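Local coordinates for surface glycan binding protein B (Bacteroides ovatus, PDB 6E57) that binds mixed-linkage beta-glucan, probably at the cell surface, and so serves the use of cereal glucans by this gut bacterium, at residues D133-P147 with Y210-I224. Numbering follows the deposited sequence.
Sequences DPQSKEVAFERIVSP and YGADMVKVTNASLVI
One face of the Tyr210 ring carries Pro134, whose CD stands 3.5 Å from the ring centroid and almost on the ring normal, a CH-pi contact. The carboxylate of Asp133 meets the CD2-CE2 side of the same ring obliquely, their planes 56° apart, while its OD1 forms a salt bridge with Arg59. Over one face of the Phe141 ring lies Ile224 CG2, 3.6 Å from the centroid and displaced toward the rim. The guanidinium of Arg143 is used along its edge: NH1 and NH2 converge end-on on Ala212 O, at 2.8 Å from NH1, and NH1 also reaches Met214 O, which it approaches from above the carbonyl plane. NH2 spends a further bond, within the guanidinium plane, on Ser136 OG, itself hydrogen-bonded to Tyr154 O; with three oxygens around its edge the group is fixed in rotation. The arginine chain, bent at chi2 (71°), runs along strand 209-217 toward its earlier residues and brings the guanidinium to these carbonyls.

Beyond the arginine the backbones pair directly: strand 144-145 is the parallel edge strand of a five-stranded mixed sheet, beside strand 209-217, in one of the beta domains strung along this elongated protein. Lys216 N donates to Arg143 O, Val145 N to Lys216 O at 2.8 Å, and Thr218 N to Val145 O. On the Val145 face, its CG2 packs against Val215 CG1 and Val217 CG2. On the other face Ile144 CG2 touches Thr218 CG2 and Leu222 CD2, and Ile144 CD1 approaches Ile224 CD1 at 4.2 Å, joining this sheet to strand 222-225 of the following domain. Between the two domains Thr218 OG1 accepts from Ala220 N in an ST turn, and Asn242 binds both Ser146 OG and Thr218 O. Near Tyr210, where the backbones do not pair directly, a water donates to both Pro134 O and Gly211 O.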
# COMPACT_ATOMS: atom_id res chain seq x y z
N ASP A 133 21.03 -9.42 8.88
CA ASP A 133 20.00 -10.47 8.80
C ASP A 133 19.35 -10.45 7.42
O ASP A 133 19.11 -9.38 6.86
CB ASP A 133 18.89 -10.28 9.83
CG ASP A 133 19.24 -10.68 11.25
OD1 ASP A 133 20.40 -11.07 11.48
OD2 ASP A 133 18.35 -10.59 12.12
N PRO A 134 19.02 -11.62 6.83
CA PRO A 134 18.02 -11.70 5.77
C PRO A 134 16.68 -11.19 6.32
O PRO A 134 16.22 -11.66 7.37
CB PRO A 134 17.94 -13.19 5.40
CG PRO A 134 19.24 -13.77 5.92
CD PRO A 134 19.60 -12.94 7.14
N GLN A 135 16.08 -10.22 5.62
CA GLN A 135 14.89 -9.54 6.10
C GLN A 135 14.03 -9.12 4.90
O GLN A 135 14.53 -8.97 3.79
CB GLN A 135 15.28 -8.34 6.96
CG GLN A 135 16.10 -7.29 6.22
CD GLN A 135 16.85 -6.41 7.19
OE1 GLN A 135 16.49 -5.26 7.41
NE2 GLN A 135 17.89 -6.96 7.79
N SER A 136 12.72 -8.95 5.15
CA SER A 136 11.76 -8.59 4.13
C SER A 136 10.53 -7.95 4.78
O SER A 136 9.97 -8.50 5.72
CB SER A 136 11.38 -9.79 3.30
OG SER A 136 10.53 -9.42 2.23
N LYS A 137 10.15 -6.78 4.26
CA LYS A 137 8.86 -6.14 4.52
C LYS A 137 8.07 -6.05 3.21
O LYS A 137 8.61 -6.29 2.11
CB LYS A 137 9.04 -4.74 5.09
CG LYS A 137 9.89 -4.66 6.36
CD LYS A 137 9.72 -3.35 7.11
CE LYS A 137 10.31 -3.41 8.50
NZ LYS A 137 9.51 -2.59 9.45
N GLU A 138 6.79 -5.69 3.33
CA GLU A 138 5.94 -5.42 2.20
C GLU A 138 6.25 -4.02 1.68
O GLU A 138 6.20 -3.05 2.43
CB GLU A 138 4.46 -5.55 2.59
CG GLU A 138 3.51 -5.31 1.43
CD GLU A 138 2.12 -5.89 1.60
OE1 GLU A 138 1.51 -5.66 2.67
OE2 GLU A 138 1.65 -6.57 0.67
N VAL A 139 6.59 -3.93 0.39
CA VAL A 139 6.76 -2.65 -0.30
C VAL A 139 5.39 -2.17 -0.79
O VAL A 139 4.88 -1.16 -0.31
CB VAL A 139 7.78 -2.77 -1.45
CG1 VAL A 139 7.74 -1.57 -2.38
CG2 VAL A 139 9.19 -3.00 -0.92
N ALA A 140 4.81 -2.91 -1.75
CA ALA A 140 3.53 -2.57 -2.36
C ALA A 140 2.46 -3.57 -1.90
O ALA A 140 1.89 -3.42 -0.82
CB ALA A 140 3.66 -2.52 -3.87
N PHE A 141 2.21 -4.60 -2.72
CA PHE A 141 1.12 -5.54 -2.47
C PHE A 141 1.57 -6.98 -2.79
O PHE A 141 0.73 -7.85 -3.02
CB PHE A 141 -0.10 -5.10 -3.29
CG PHE A 141 -0.60 -3.71 -2.96
CD1 PHE A 141 -1.39 -3.48 -1.85
CD2 PHE A 141 -0.27 -2.63 -3.77
CE1 PHE A 141 -1.85 -2.20 -1.55
CE2 PHE A 141 -0.72 -1.35 -3.47
CZ PHE A 141 -1.51 -1.14 -2.36
N GLU A 142 2.89 -7.22 -2.74
CA GLU A 142 3.49 -8.48 -3.20
C GLU A 142 3.29 -9.61 -2.17
O GLU A 142 3.49 -10.78 -2.49
CB GLU A 142 4.98 -8.29 -3.53
CG GLU A 142 5.88 -8.11 -2.31
CD GLU A 142 6.02 -6.70 -1.77
OE1 GLU A 142 5.41 -5.77 -2.35
OE2 GLU A 142 6.75 -6.53 -0.77
N ARG A 143 2.91 -9.25 -0.94
CA ARG A 143 2.65 -10.22 0.13
C ARG A 143 1.29 -10.90 -0.06
O ARG A 143 0.96 -11.83 0.68
CB ARG A 143 2.76 -9.55 1.50
CG ARG A 143 4.04 -9.88 2.25
CD ARG A 143 5.28 -9.22 1.68
NE ARG A 143 6.55 -9.83 2.07
CZ ARG A 143 6.92 -10.13 3.31
NH1 ARG A 143 6.03 -10.55 4.20
NH2 ARG A 143 8.19 -10.04 3.66
N ILE A 144 0.48 -10.45 -1.02
CA ILE A 144 -0.74 -11.14 -1.42
C ILE A 144 -0.38 -12.09 -2.57
O ILE A 144 0.01 -11.64 -3.65
CB ILE A 144 -1.86 -10.14 -1.78
CG1 ILE A 144 -2.24 -9.27 -0.58
CG2 ILE A 144 -3.07 -10.85 -2.36
CD1 ILE A 144 -2.93 -7.98 -0.95
N VAL A 145 -0.51 -13.40 -2.31
CA VAL A 145 0.01 -14.45 -3.19
C VAL A 145 -1.09 -15.47 -3.47
O VAL A 145 -2.11 -15.49 -2.79
CB VAL A 145 1.25 -15.13 -2.56
CG1 VAL A 145 2.34 -14.12 -2.24
CG2 VAL A 145 0.89 -15.93 -1.32
N SER A 146 -0.85 -16.31 -4.48
CA SER A 146 -1.82 -17.27 -4.98
C SER A 146 -1.18 -18.65 -5.06
O SER A 146 -0.04 -18.78 -5.51
CB SER A 146 -2.35 -16.83 -6.32
OG SER A 146 -3.20 -17.81 -6.90
N PRO A 147 -1.87 -19.73 -4.63
CA PRO A 147 -1.27 -21.06 -4.59
C PRO A 147 -1.02 -21.61 -6.00
O PRO A 147 -1.91 -21.56 -6.86
CB PRO A 147 -2.31 -21.91 -3.84
CG PRO A 147 -3.62 -21.20 -4.08
CD PRO A 147 -3.27 -19.73 -4.16
N TYR A 210 15.09 -16.54 10.24
CA TYR A 210 14.83 -15.11 10.38
C TYR A 210 13.38 -14.82 9.99
O TYR A 210 12.85 -15.44 9.07
CB TYR A 210 15.78 -14.30 9.50
CG TYR A 210 17.24 -14.63 9.66
CD1 TYR A 210 17.83 -15.63 8.91
CD2 TYR A 210 18.03 -13.95 10.57
CE1 TYR A 210 19.18 -15.95 9.05
CE2 TYR A 210 19.38 -14.24 10.72
CZ TYR A 210 19.95 -15.25 9.96
OH TYR A 210 21.28 -15.54 10.10
N GLY A 211 12.76 -13.87 10.69
CA GLY A 211 11.37 -13.51 10.47
C GLY A 211 11.21 -12.61 9.25
O GLY A 211 12.08 -11.78 8.97
N ALA A 212 10.09 -12.78 8.54
CA ALA A 212 9.78 -12.00 7.34
C ALA A 212 8.28 -11.65 7.27
O ALA A 212 7.74 -11.44 6.18
CB ALA A 212 10.22 -12.77 6.12
N ASP A 213 7.63 -11.57 8.44
CA ASP A 213 6.26 -11.04 8.58
C ASP A 213 5.28 -11.91 7.77
O ASP A 213 5.56 -13.07 7.51
CB ASP A 213 6.24 -9.54 8.25
CG ASP A 213 6.24 -8.67 9.49
OD1 ASP A 213 5.45 -8.96 10.41
OD2 ASP A 213 7.04 -7.71 9.53
N MET A 214 4.12 -11.33 7.42
CA MET A 214 2.93 -12.07 6.99
C MET A 214 2.84 -12.14 5.46
O MET A 214 3.28 -11.24 4.74
CB MET A 214 1.66 -11.38 7.51
CG MET A 214 1.61 -11.27 9.01
SD MET A 214 1.82 -12.87 9.83
CE MET A 214 0.36 -13.73 9.26
N VAL A 215 2.24 -13.24 4.98
CA VAL A 215 1.82 -13.45 3.60
C VAL A 215 0.34 -13.83 3.63
O VAL A 215 -0.10 -14.50 4.56
CB VAL A 215 2.69 -14.52 2.91
CG1 VAL A 215 1.96 -15.22 1.77
CG2 VAL A 215 4.01 -13.95 2.43
N LYS A 216 -0.42 -13.41 2.61
CA LYS A 216 -1.84 -13.71 2.49
C LYS A 216 -2.07 -14.54 1.21
O LYS A 216 -1.81 -14.07 0.10
CB LYS A 216 -2.66 -12.42 2.48
CG LYS A 216 -4.09 -12.58 1.96
CD LYS A 216 -5.02 -11.46 2.37
CE LYS A 216 -6.33 -11.50 1.62
NZ LYS A 216 -7.45 -10.98 2.44
N VAL A 217 -2.58 -15.76 1.40
CA VAL A 217 -2.85 -16.71 0.32
C VAL A 217 -4.35 -16.64 -0.02
O VAL A 217 -5.18 -16.85 0.86
CB VAL A 217 -2.44 -18.13 0.73
CG1 VAL A 217 -2.64 -19.13 -0.40
CG2 VAL A 217 -1.00 -18.18 1.23
N THR A 218 -4.66 -16.37 -1.29
CA THR A 218 -6.04 -16.29 -1.77
C THR A 218 -6.15 -16.88 -3.18
O THR A 218 -5.22 -16.75 -3.99
CB THR A 218 -6.57 -14.85 -1.75
OG1 THR A 218 -7.91 -14.85 -2.24
CG2 THR A 218 -5.73 -13.90 -2.59
N ASN A 219 -7.29 -17.53 -3.45
CA ASN A 219 -7.68 -18.01 -4.77
C ASN A 219 -8.58 -16.98 -5.46
O ASN A 219 -8.85 -17.11 -6.66
CB ASN A 219 -8.42 -19.35 -4.69
CG ASN A 219 -7.57 -20.46 -4.11
OD1 ASN A 219 -6.54 -20.82 -4.69
ND2 ASN A 219 -7.99 -21.01 -2.99
N ALA A 220 -9.05 -15.98 -4.71
CA ALA A 220 -10.02 -15.02 -5.20
C ALA A 220 -9.36 -14.08 -6.21
O ALA A 220 -8.17 -13.75 -6.09
CB ALA A 220 -10.60 -14.23 -4.05
N SER A 221 -10.14 -13.68 -7.22
CA SER A 221 -9.80 -12.58 -8.08
C SER A 221 -9.93 -11.28 -7.28
O SER A 221 -11.03 -10.78 -7.10
CB SER A 221 -10.66 -12.58 -9.31
OG SER A 221 -10.66 -13.86 -9.93
N LEU A 222 -8.80 -10.78 -6.77
CA LEU A 222 -8.78 -9.64 -5.87
C LEU A 222 -8.13 -8.45 -6.57
O LEU A 222 -6.92 -8.43 -6.80
CB LEU A 222 -8.01 -10.02 -4.59
CG LEU A 222 -7.91 -8.93 -3.53
CD1 LEU A 222 -9.27 -8.63 -2.93
CD2 LEU A 222 -6.93 -9.33 -2.44
N VAL A 223 -8.95 -7.45 -6.89
CA VAL A 223 -8.51 -6.16 -7.42
C VAL A 223 -7.94 -5.34 -6.26
O VAL A 223 -8.61 -5.14 -5.24
CB VAL A 223 -9.67 -5.43 -8.12
CG1 VAL A 223 -9.30 -4.00 -8.49
CG2 VAL A 223 -10.16 -6.20 -9.33
N ILE A 224 -6.71 -4.84 -6.44
CA ILE A 224 -5.92 -4.25 -5.35
C ILE A 224 -5.71 -2.74 -5.58
O ILE A 224 -5.81 -1.96 -4.64
CB ILE A 224 -4.57 -4.99 -5.20
CG1 ILE A 224 -4.77 -6.45 -4.81
CG2 ILE A 224 -3.68 -4.27 -4.20
CD1 ILE A 224 -3.56 -7.32 -5.07
O HOH W 1 14.75 -10.80 9.90